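Local coordinates for pirin family protein (Acinetobacter baumannii, PDB 6D0P), which probably acts as a metal-dependent quercetin 2,3-dioxygenase of the pirin family, built from two cupin domains and binding one metal ion at its active site, at residues V25-F29 and G225-A229; T37-F41 and H204-V208; K149-D153 and L163-A167; H159-L163 and W186-L190. All blocks are in the same frame, centred on the assembly; numbering follows the deposited sequence.

Contact 1: V25-F29 and G225-A229; sequences VYNLF and GKTVA
Tyr26 meets Lys226 in what is probably a cation-pi contact: in the conformer described, one of two modelled, NZ of the lysine stands over one face of the phenol ring, 4.0 Å from its centroid and 23° off the normal. Lys226 CD then lies over the ring as well, a CH-pi contact, and a bend at the last torsion (chi4 -63°) brings the ammonium back above CE1 and CZ. The side chain of Asn27 does not reach the 225-229 segment; its ND2 bonds to Phe29 O and Asp45, its OD1 to Arg33. Leu28 points at the other segment, its CD2 3.8 Å from Lys226 O and a little farther from Lys226 CB. On the backbone side, Val228 CG1 comes within 3.3 Å of Leu28 O. Phe29 ends the contact, with CD2 4.0 Å from Val228 CG2, the two side chains crossing at about a right angle. No hydrogen bond joins the segments. Strand 23-30 pairs instead with strand 41-52, where Leu28 and Phe29 both face Leu44 in a classic beta bulge, while Lys226 and Thr227 form a G1 bulge opposite Val210; strand 227-231 lies between strands 7-12 and 205-210 in the other sheet.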
loop_
_atom_site.group_PDB
_atom_site.type_symbol
_atom_site.label_atom_id
_atom_site.label_comp_id
_atom_site.label_asym_id
_atom_site.label_seq_id
_atom_site.Cartn_x
_atom_site.Cartn_y
_atom_site.Cartn_z
ATOM N N VAL A 25 -11.476 6.411 -3.427
ATOM C CA VAL A 25 -10.840 5.115 -3.239
ATOM C C VAL A 25 -11.850 3.989 -2.977
ATOM O O VAL A 25 -12.958 4.188 -2.486
ATOM C CB VAL A 25 -9.840 5.182 -2.070
ATOM C CG1 VAL A 25 -8.687 6.134 -2.357
ATOM C CG2 VAL A 25 -10.526 5.561 -0.765
ATOM N N TYR A 26 -11.371 2.782 -3.262
ATOM C CA TYR A 26 -12.031 1.535 -2.941
ATOM C C TYR A 26 -11.139 0.877 -1.891
ATOM O O TYR A 26 -9.947 0.599 -2.176
ATOM C CB TYR A 26 -12.142 0.625 -4.169
ATOM C CG TYR A 26 -12.955 1.212 -5.290
ATOM C CD1 TYR A 26 -12.399 2.106 -6.198
ATOM C CD2 TYR A 26 -14.309 0.951 -5.386
ATOM C CE1 TYR A 26 -13.160 2.681 -7.209
ATOM C CE2 TYR A 26 -15.086 1.527 -6.376
ATOM C CZ TYR A 26 -14.508 2.366 -7.308
ATOM O OH TYR A 26 -15.299 2.912 -8.274
ATOM N N ASN A 27 -11.652 0.740 -0.689
ATOM C CA ASN A 27 -10.916 0.079 0.362
ATOM C C ASN A 27 -10.908 -1.407 0.028
ATOM O O ASN A 27 -11.978 -2.002 -0.014
ATOM C CB ASN A 27 -11.538 0.277 1.744
ATOM C CG ASN A 27 -10.762 -0.488 2.790
ATOM O OD1 ASN A 27 -11.230 -1.504 3.291
ATOM N ND2 ASN A 27 -9.531 -0.081 3.021
ATOM N N LEU A 28 -9.750 -1.979 -0.216
ATOM C CA LEU A 28 -9.691 -3.409 -0.597
ATOM C C LEU A 28 -9.482 -4.292 0.636
ATOM O O LEU A 28 -9.883 -5.459 0.623
ATOM C CB LEU A 28 -8.618 -3.606 -1.656
ATOM C CG LEU A 28 -8.821 -2.766 -2.912
ATOM C CD1 LEU A 28 -7.852 -3.195 -3.996
ATOM C CD2 LEU A 28 -10.261 -2.860 -3.400
ATOM N N PHE A 29 -8.856 -3.762 1.674
ATOM C CA PHE A 29 -8.803 -4.495 2.935
ATOM C C PHE A 29 -8.490 -3.512 4.064
ATOM O O PHE A 29 -7.888 -2.424 3.869
ATOM C CB PHE A 29 -7.838 -5.696 2.901
ATOM C CG PHE A 29 -6.367 -5.419 2.716
ATOM C CD1 PHE A 29 -5.601 -4.871 3.737
ATOM C CD2 PHE A 29 -5.720 -5.781 1.541
ATOM C CE1 PHE A 29 -4.242 -4.643 3.548
ATOM C CE2 PHE A 29 -4.367 -5.589 1.370
ATOM C CZ PHE A 29 -3.626 -5.019 2.383
ATOM N N GLY A 225 -11.043 -7.504 -10.881
ATOM C CA GLY A 225 -10.525 -6.238 -10.360
ATOM C C GLY A 225 -11.132 -5.842 -9.021
ATOM O O GLY A 225 -12.238 -6.249 -8.671
ATOM N N LYS A 226 -10.362 -5.030 -8.312
ATOM C CA LYS A 226 -10.743 -4.505 -7.006
ATOM C C LYS A 226 -10.919 -5.679 -6.039
ATOM O O LYS A 226 -11.883 -5.693 -5.263
ATOM C CB LYS A 226 -12.038 -3.687 -7.080
ATOM C CG LYS A 226 -12.107 -2.591 -8.138
ATOM C CD LYS A 226 -13.426 -1.829 -8.085
ATOM C CE LYS A 226 -13.803 -1.129 -9.371
ATOM N NZ LYS A 226 -12.824 -0.086 -9.742
ATOM N N THR A 227 -10.003 -6.660 -6.103
ATOM C CA THR A 227 -10.127 -7.872 -5.269
ATOM C C THR A 227 -8.817 -8.165 -4.528
ATOM O O THR A 227 -7.706 -7.921 -5.065
ATOM C CB THR A 227 -10.469 -9.107 -6.122
ATOM O OG1 THR A 227 -11.748 -8.963 -6.759
ATOM C CG2 THR A 227 -10.533 -10.390 -5.323
ATOM N N VAL A 228 -8.947 -8.653 -3.301
ATOM C CA VAL A 228 -7.814 -9.201 -2.575
ATOM C C VAL A 228 -8.111 -10.675 -2.269
ATOM O O VAL A 228 -9.195 -11.004 -1.783
ATOM C CB VAL A 228 -7.474 -8.437 -1.281
ATOM C CG1 VAL A 228 -8.650 -8.313 -0.332
ATOM C CG2 VAL A 228 -6.302 -9.094 -0.566
ATOM N N ALA A 229 -7.158 -11.530 -2.588
ATOM C CA ALA A 229 -7.199 -12.937 -2.253
ATOM C C ALA A 229 -6.203 -13.192 -1.114
ATOM O O ALA A 229 -5.098 -12.663 -1.116
ATOM C CB ALA A 229 -6.860 -13.793 -3.448
#

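Contact 2: T37-F41 and H204-V208; sequences TLSPF and HTTLV
This is a buried contact between the two cupin domains, with one short hydrogen bond beside a small apolar cluster: the turn leading from helix 31-34 into strand 41-52 of the N-terminal domain rests on the start of strand 205-210 in the C-terminal domain. Thr205 carries the polar half. Its hydroxyl OG1 donates to Ser39 O at 2.6 Å, with a C=O...donor angle of 158° and the donor tilted 18° from the carbonyl plane. With OG1 anti to its own carbonyl carbon (chi1 -66°), the methyl CG2 swings anti to the backbone N and rests against Thr37 O, 3.6 Å away, and Leu38 O. Leu207, two residues on, supplies the apolar half. Its CD1 lies 3.8 Å from Leu38 CD2 and 3.9 Å from Phe41 CD2, approaching the phenylalanine ring obliquely; the leucines cross at about a right angle, whereas Phe41 and Leu207 run alongside in opposite senses. Phe29 packs on all three of these side chains. Within the turn, Phe41 N bonds to Leu38 O at 2.8 Å, the peptide before Pro40 is cis, and Pro40 CG lies over one face of the Phe41 ring. Ser39 OG turns to Leu256 N, so the serine meets the C-terminal domain through both its carbonyl and its hydroxyl. Arg233 makes weak hydrogen bonds to Thr205 OG1 and Thr37 O. The threonine hydroxyl thus gives the buried carbonyl of Ser39 a partner and helps to orient the turn, a directional bond flanked by leucine methyls.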
loop_
_atom_site.group_PDB
_atom_site.type_symbol
_atom_site.label_atom_id
_atom_site.label_comp_id
_atom_site.label_asym_id
_atom_site.label_seq_id
_atom_site.Cartn_x
_atom_site.Cartn_y
_atom_site.Cartn_z
ATOM N N THR A 37 -5.065 -11.680 10.338
ATOM C CA THR A 37 -4.914 -12.443 9.090
ATOM C C THR A 37 -4.053 -11.677 8.066
ATOM O O THR A 37 -3.314 -12.291 7.261
ATOM C CB THR A 37 -6.289 -12.737 8.480
ATOM O OG1 THR A 37 -6.983 -13.531 9.445
ATOM C CG2 THR A 37 -6.212 -13.448 7.151
ATOM N N LEU A 38 -4.148 -10.352 8.079
ATOM C CA LEU A 38 -3.420 -9.519 7.134
ATOM C C LEU A 38 -1.991 -9.192 7.586
ATOM O O LEU A 38 -1.227 -8.642 6.782
ATOM C CB LEU A 38 -4.177 -8.200 6.988
ATOM C CG LEU A 38 -5.579 -8.298 6.400
ATOM C CD1 LEU A 38 -6.298 -6.965 6.571
ATOM C CD2 LEU A 38 -5.518 -8.675 4.926
ATOM N N SER A 39 -1.645 -9.436 8.847
ATOM C CA SER A 39 -0.355 -8.975 9.434
ATOM C C SER A 39 0.829 -9.355 8.535
ATOM O O SER A 39 1.007 -10.525 8.189
ATOM C CB SER A 39 -0.181 -9.523 10.844
ATOM O OG SER A 39 1.024 -9.057 11.445
ATOM N N PRO A 40 1.730 -8.419 8.248
ATOM C CA PRO A 40 1.818 -7.083 8.832
ATOM C C PRO A 40 1.066 -5.951 8.132
ATOM O O PRO A 40 1.309 -4.785 8.456
ATOM C CB PRO A 40 3.339 -6.822 8.699
ATOM C CG PRO A 40 3.697 -7.499 7.397
ATOM C CD PRO A 40 2.887 -8.764 7.420
ATOM N N PHE A 41 0.214 -6.268 7.156
ATOM C CA PHE A 41 -0.478 -5.259 6.406
ATOM C C PHE A 41 -1.714 -4.819 7.178
ATOM O O PHE A 41 -2.359 -5.639 7.784
ATOM C CB PHE A 41 -0.761 -5.755 4.989
ATOM C CG PHE A 41 0.519 -6.160 4.315
ATOM C CD1 PHE A 41 1.414 -5.197 3.880
ATOM C CD2 PHE A 41 0.873 -7.495 4.208
ATOM C CE1 PHE A 41 2.637 -5.548 3.324
ATOM C CE2 PHE A 41 2.086 -7.847 3.638
ATOM C CZ PHE A 41 2.965 -6.879 3.200
ATOM N N HIS A 204 4.816 -16.963 5.556
ATOM C CA HIS A 204 4.417 -15.564 5.362
ATOM C C HIS A 204 2.938 -15.419 4.970
ATOM O O HIS A 204 2.416 -16.192 4.176
ATOM C CB HIS A 204 5.222 -14.898 4.228
ATOM C CG HIS A 204 6.569 -14.394 4.634
ATOM N ND1 HIS A 204 7.184 -13.339 3.997
ATOM C CD2 HIS A 204 7.387 -14.761 5.634
ATOM C CE1 HIS A 204 8.336 -13.101 4.576
ATOM N NE2 HIS A 204 8.482 -13.948 5.577
ATOM N N THR A 205 2.306 -14.414 5.548
ATOM C CA THR A 205 1.042 -13.880 5.038
ATOM C C THR A 205 1.265 -13.597 3.552
ATOM O O THR A 205 2.333 -13.088 3.211
ATOM C CB THR A 205 0.702 -12.565 5.743
ATOM O OG1 THR A 205 0.458 -12.879 7.108
ATOM C CG2 THR A 205 -0.467 -11.820 5.139
ATOM N N THR A 206 0.286 -13.926 2.702
ATOM C CA THR A 206 0.403 -13.760 1.283
ATOM C C THR A 206 -0.926 -13.252 0.744
ATOM O O THR A 206 -1.955 -13.965 0.819
ATOM C CB THR A 206 0.799 -15.075 0.600
ATOM O OG1 THR A 206 2.040 -15.545 1.132
ATOM C CG2 THR A 206 0.945 -14.914 -0.894
ATOM N N LEU A 207 -0.920 -12.006 0.293
ATOM C CA LEU A 207 -2.095 -11.376 -0.255
ATOM C C LEU A 207 -1.866 -11.079 -1.739
ATOM O O LEU A 207 -0.823 -10.505 -2.100
ATOM C CB LEU A 207 -2.359 -10.075 0.511
ATOM C CG LEU A 207 -2.396 -10.194 2.026
ATOM C CD1 LEU A 207 -2.496 -8.820 2.644
ATOM C CD2 LEU A 207 -3.562 -11.082 2.473
ATOM N N VAL A 208 -2.805 -11.484 -2.587
ATOM C CA VAL A 208 -2.759 -11.183 -4.023
ATOM C C VAL A 208 -3.839 -10.141 -4.287
ATOM O O VAL A 208 -5.023 -10.393 -4.063
ATOM C CB VAL A 208 -2.966 -12.429 -4.893
ATOM C CG1 VAL A 208 -2.988 -12.097 -6.381
ATOM C CG2 VAL A 208 -1.913 -13.476 -4.561
#

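Contact 3: K149-D153 and L163-A167; sequences KDIPD and LRVIA
Ile151 sets its branches against Arg164 in two places. With CG2 anti to the backbone N and CG1 anti to the carbonyl carbon, the CG2 methyl lies 3.8 Å from Arg164 CB and equally near Val165 O, while Ile151 CD1 sits over one face of the guanidinium, 3.9 Å from Arg164 NH2. Arg164 reaches that place by a bend at chi3 (-61°). Its polar end belongs to other partners: NE makes a salt bridge to Asp187 and NH2 bonds to Gly95 O, so the orientation of the group is fixed by these bonds, with CD1 over its face. The Asp153 carboxylate makes no salt bridge with Arg164; its OD1 accepts from His162 ND1, and the carboxylate and guanidinium planes stand 71° apart. What the aspartate offers the arginine is Asp153 OD1 beside Arg164 CG, at 3.7 Å. Pro152 lays its CD 3.6 Å from Val165 O, and Pro152 O accepts from Val165 N at 2.9 Å in a nearly straight bond (164°). Asp153 and Arg164 form an antiparallel, non-hydrogen-bonded pair. Strands 153-155 and 162-165 are thus consecutive antiparallel strands at the edge of the seven-stranded sheet that carries the C-terminal cupin strands.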
loop_
_atom_site.group_PDB
_atom_site.type_symbol
_atom_site.label_atom_id
_atom_site.label_comp_id
_atom_site.label_asym_id
_atom_site.label_seq_id
_atom_site.Cartn_x
_atom_site.Cartn_y
_atom_site.Cartn_z
ATOM N N LYS A 149 12.903 5.412 -11.354
ATOM C CA LYS A 149 14.070 4.792 -12.002
ATOM C C LYS A 149 14.881 3.929 -11.023
ATOM O O LYS A 149 15.667 3.118 -11.469
ATOM C CB LYS A 149 14.945 5.873 -12.651
ATOM C CG LYS A 149 15.662 6.794 -11.680
ATOM C CD LYS A 149 16.455 7.887 -12.363
ATOM C CE LYS A 149 17.464 8.536 -11.438
ATOM N NZ LYS A 149 16.849 8.900 -10.137
ATOM N N ASP A 150 14.674 4.058 -9.718
ATOM C CA ASP A 150 15.448 3.302 -8.738
ATOM C C ASP A 150 14.711 2.037 -8.279
ATOM O O ASP A 150 15.234 1.283 -7.457
ATOM C CB ASP A 150 15.843 4.213 -7.571
ATOM C CG ASP A 150 16.819 5.297 -8.024
ATOM O OD1 ASP A 150 17.734 4.967 -8.828
ATOM O OD2 ASP A 150 16.657 6.458 -7.603
ATOM N N ILE A 151 13.535 1.754 -8.822
ATOM C CA ILE A 151 12.826 0.557 -8.395
ATOM C C ILE A 151 13.167 -0.591 -9.364
ATOM O O ILE A 151 12.928 -0.471 -10.535
ATOM C CB ILE A 151 11.321 0.842 -8.317
ATOM C CG1 ILE A 151 11.042 2.006 -7.364
ATOM C CG2 ILE A 151 10.553 -0.417 -7.904
ATOM C CD1 ILE A 151 9.604 2.449 -7.341
ATOM N N PRO A 152 13.782 -1.679 -8.874
ATOM C CA PRO A 152 14.107 -2.821 -9.748
ATOM C C PRO A 152 12.814 -3.351 -10.391
ATOM O O PRO A 152 11.839 -3.568 -9.674
ATOM C CB PRO A 152 14.728 -3.903 -8.843
ATOM C CG PRO A 152 15.103 -3.143 -7.608
ATOM C CD PRO A 152 14.043 -2.067 -7.490
ATOM N N ASP A 153 12.863 -3.550 -11.703
ATOM C CA ASP A 153 11.729 -3.984 -12.557
ATOM C C ASP A 153 12.135 -5.268 -13.281
ATOM O O ASP A 153 13.022 -5.230 -14.152
ATOM C CB ASP A 153 11.390 -2.907 -13.598
ATOM C CG ASP A 153 10.000 -3.030 -14.209
ATOM O OD1 ASP A 153 9.234 -3.939 -13.782
ATOM O OD2 ASP A 153 9.665 -2.188 -15.081
ATOM N N LEU A 163 7.351 -7.108 -12.917
ATOM C CA LEU A 163 7.167 -6.999 -11.503
ATOM C C LEU A 163 8.197 -6.003 -10.954
ATOM O O LEU A 163 9.392 -6.094 -11.282
ATOM C CB LEU A 163 7.337 -8.405 -10.923
ATOM C CG LEU A 163 7.178 -8.548 -9.413
ATOM C CD1 LEU A 163 6.727 -9.953 -9.068
ATOM C CD2 LEU A 163 8.470 -8.199 -8.689
ATOM N N ARG A 164 7.732 -5.048 -10.151
ATOM C CA ARG A 164 8.612 -4.079 -9.501
ATOM C C ARG A 164 8.784 -4.495 -8.042
ATOM O O ARG A 164 7.774 -4.815 -7.356
ATOM C CB ARG A 164 8.011 -2.673 -9.529
ATOM C CG ARG A 164 7.701 -2.148 -10.924
ATOM C CD ARG A 164 7.577 -0.632 -10.892
ATOM N NE ARG A 164 6.496 -0.231 -10.009
ATOM C CZ ARG A 164 6.223 1.029 -9.688
ATOM N NH1 ARG A 164 5.175 1.303 -8.933
ATOM N NH2 ARG A 164 6.981 1.998 -10.153
ATOM N N VAL A 165 10.023 -4.485 -7.570
ATOM C CA VAL A 165 10.307 -4.880 -6.203
ATOM C C VAL A 165 10.346 -3.618 -5.343
ATOM O O VAL A 165 11.380 -2.968 -5.186
ATOM C CB VAL A 165 11.610 -5.693 -6.113
ATOM C CG1 VAL A 165 11.772 -6.321 -4.741
ATOM C CG2 VAL A 165 11.672 -6.771 -7.188
ATOM N N ILE A 166 9.202 -3.257 -4.805
ATOM C CA ILE A 166 9.116 -2.043 -4.008
ATOM C C ILE A 166 9.803 -2.286 -2.647
ATOM O O ILE A 166 10.567 -1.451 -2.181
ATOM C CB ILE A 166 7.657 -1.573 -3.906
ATOM C CG1 ILE A 166 7.150 -1.117 -5.280
ATOM C CG2 ILE A 166 7.506 -0.471 -2.871
ATOM C CD1 ILE A 166 5.669 -0.882 -5.322
ATOM N N ALA A 167 9.548 -3.439 -2.058
ATOM C CA ALA A 167 10.188 -3.862 -0.833
ATOM C C ALA A 167 10.424 -5.374 -0.883
ATOM O O ALA A 167 9.628 -6.115 -1.488
ATOM C CB ALA A 167 9.338 -3.501 0.369
#

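Contact 4: H159-L163 and W186-L190; sequences HGSHL and WDGKL
The His162 imidazole lies across the backbone of the neighbouring strand, with Gly188 CA and Lys189 N both over one face of the ring. Its first torsion (chi1 71°) places CG between the backbone N and the carbonyl carbon, folding the ring over the opposite strand, where His162 NE2 comes within 3.9 Å of Lys189 CB. The lysine passes the ring at a slant and then runs on extended, away from the histidine. The bond from ND1 to Asp153 helps fix the ring's rotation, and Gly160 O lies in plane at the ring's edge. On the other face of the sheet Leu163 packs aslant on Trp186: Leu163 CD2 lies 3.9 Å from Trp186 CB, and Leu163 CD1 is 4.0 Å from Trp186 CE3, while the indole leads off to meet Tyr170 edge-to-face. Asp187 OD2 turns to the Tyr76 hydroxyl. Ser161 sets OG 3.5 Å from Leu190 CA, its hydroxyl bonding to Asp157 and Val191 N. In the backbone, His162 and Lys189 form a hydrogen-bonded antiparallel pair, with His162 N to Lys189 O at 2.9 Å and Lys189 N to His162 O at 3.1 Å. Gly188 then pairs with Leu163 without hydrogen bonds, and Gly188 CA lies 3.3 Å from His162 O. This is regular antiparallel pairing, and it adds strand 162-165 to strand 183-190 of the C-terminal cupin sheet.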
loop_
_atom_site.group_PDB
_atom_site.type_symbol
_atom_site.label_atom_id
_atom_site.label_comp_id
_atom_site.label_asym_id
_atom_site.label_seq_id
_atom_site.Cartn_x
_atom_site.Cartn_y
_atom_site.Cartn_z
ATOM N N HIS A 159 6.551 -10.929 -23.162
ATOM C CA HIS A 159 5.359 -10.335 -23.737
ATOM C C HIS A 159 4.954 -9.036 -23.046
ATOM O O HIS A 159 3.920 -8.476 -23.398
ATOM C CB HIS A 159 4.222 -11.369 -23.715
ATOM C CG HIS A 159 4.505 -12.527 -24.603
ATOM N ND1 HIS A 159 4.910 -13.759 -24.113
ATOM C CD2 HIS A 159 4.505 -12.625 -25.947
ATOM C CE1 HIS A 159 5.111 -14.577 -25.122
ATOM N NE2 HIS A 159 4.886 -13.900 -26.256
ATOM N N GLY A 160 5.732 -8.553 -22.084
ATOM C CA GLY A 160 5.385 -7.308 -21.429
ATOM C C GLY A 160 5.020 -7.465 -19.961
ATOM O O GLY A 160 4.777 -6.448 -19.286
ATOM N N SER A 161 4.941 -8.688 -19.429
ATOM C CA SER A 161 4.651 -8.825 -17.975
ATOM C C SER A 161 5.880 -8.392 -17.179
ATOM O O SER A 161 7.006 -8.715 -17.564
ATOM C CB SER A 161 4.252 -10.223 -17.605
ATOM O OG SER A 161 3.168 -10.667 -18.405
ATOM N N HIS A 162 5.669 -7.688 -16.059
ATOM C CA HIS A 162 6.781 -7.229 -15.241
ATOM C C HIS A 162 6.344 -7.125 -13.773
ATOM O O HIS A 162 5.141 -7.077 -13.440
ATOM C CB HIS A 162 7.357 -5.903 -15.758
ATOM C CG HIS A 162 6.462 -4.735 -15.525
ATOM N ND1 HIS A 162 6.643 -3.876 -14.466
ATOM C CD2 HIS A 162 5.363 -4.310 -16.177
ATOM C CE1 HIS A 162 5.687 -2.964 -14.478
ATOM N NE2 HIS A 162 4.893 -3.212 -15.523
ATOM N N LEU A 163 7.351 -7.108 -12.917
ATOM C CA LEU A 163 7.167 -6.999 -11.503
ATOM C C LEU A 163 8.197 -6.003 -10.954
ATOM O O LEU A 163 9.392 -6.094 -11.282
ATOM C CB LEU A 163 7.337 -8.405 -10.923
ATOM C CG LEU A 163 7.178 -8.548 -9.413
ATOM C CD1 LEU A 163 6.727 -9.953 -9.068
ATOM C CD2 LEU A 163 8.470 -8.199 -8.689
ATOM N N TRP A 186 5.382 -6.205 -3.946
ATOM C CA TRP A 186 5.676 -6.290 -5.360
ATOM C C TRP A 186 4.473 -5.772 -6.148
ATOM O O TRP A 186 3.330 -6.079 -5.794
ATOM C CB TRP A 186 5.973 -7.735 -5.789
ATOM C CG TRP A 186 7.000 -8.460 -4.985
ATOM C CD1 TRP A 186 8.087 -7.933 -4.351
ATOM C CD2 TRP A 186 7.076 -9.887 -4.810
ATOM N NE1 TRP A 186 8.801 -8.933 -3.743
ATOM C CE2 TRP A 186 8.209 -10.143 -4.016
ATOM C CE3 TRP A 186 6.261 -10.958 -5.200
ATOM C CZ2 TRP A 186 8.565 -11.433 -3.625
ATOM C CZ3 TRP A 186 6.607 -12.239 -4.810
ATOM C CH2 TRP A 186 7.750 -12.468 -4.039
ATOM N N ASP A 187 4.688 -4.996 -7.200
ATOM C CA ASP A 187 3.534 -4.596 -8.021
ATOM C C ASP A 187 3.868 -4.879 -9.486
ATOM O O ASP A 187 5.015 -5.133 -9.847
ATOM C CB ASP A 187 3.086 -3.156 -7.743
ATOM C CG ASP A 187 3.861 -2.062 -8.441
ATOM O OD1 ASP A 187 4.892 -2.378 -9.038
ATOM O OD2 ASP A 187 3.411 -0.892 -8.384
ATOM N N GLY A 188 2.901 -4.792 -10.353
ATOM C CA GLY A 188 3.252 -4.991 -11.748
ATOM C C GLY A 188 2.054 -5.275 -12.622
ATOM O O GLY A 188 0.905 -4.967 -12.259
ATOM N N LYS A 189 2.376 -5.815 -13.797
ATOM C CA LYS A 189 1.409 -6.103 -14.801
ATOM C C LYS A 189 1.682 -7.492 -15.379
ATOM O O LYS A 189 2.829 -7.831 -15.712
ATOM C CB LYS A 189 1.478 -5.041 -15.905
ATOM C CG LYS A 189 0.541 -5.255 -17.080
ATOM C CD LYS A 189 0.841 -4.279 -18.201
ATOM C CE LYS A 189 -0.014 -4.490 -19.427
ATOM N NZ LYS A 189 0.528 -3.724 -20.573
ATOM N N LEU A 190 0.620 -8.263 -15.496
ATOM C CA LEU A 190 0.672 -9.578 -16.130
ATOM C C LEU A 190 -0.146 -9.467 -17.414
ATOM O O LEU A 190 -1.334 -9.109 -17.366
ATOM C CB LEU A 190 0.056 -10.637 -15.220
ATOM C CG LEU A 190 0.642 -10.742 -13.825
ATOM C CD1 LEU A 190 -0.060 -11.846 -13.045
ATOM C CD2 LEU A 190 2.140 -10.975 -13.874
#

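Overall arrangement
All four contacts reach the seven-stranded antiparallel sheet of the C-terminal half. Contacts 3 and 4 lie at its 153-155 end, their centres about 11 Å apart; they share Leu163 and strand 162-165, and polar side-chain bonds tie them together. Contacts 1 and 2, with centres about 14 Å apart, lie where strands 227-231 and 205-210 meet the N-terminal domain, and they touch through Phe29 and the Ala229-Val208 backbone bond. The two pairs are about 19 to 22 Å apart between centres. Along the chain, contact 1 encloses contact 2, which encloses 3 and 4. Strand 7-12 from the start of the chain completes the C-terminal sheet, and contacts 1 and 2 join that sheet to the N-terminal domain.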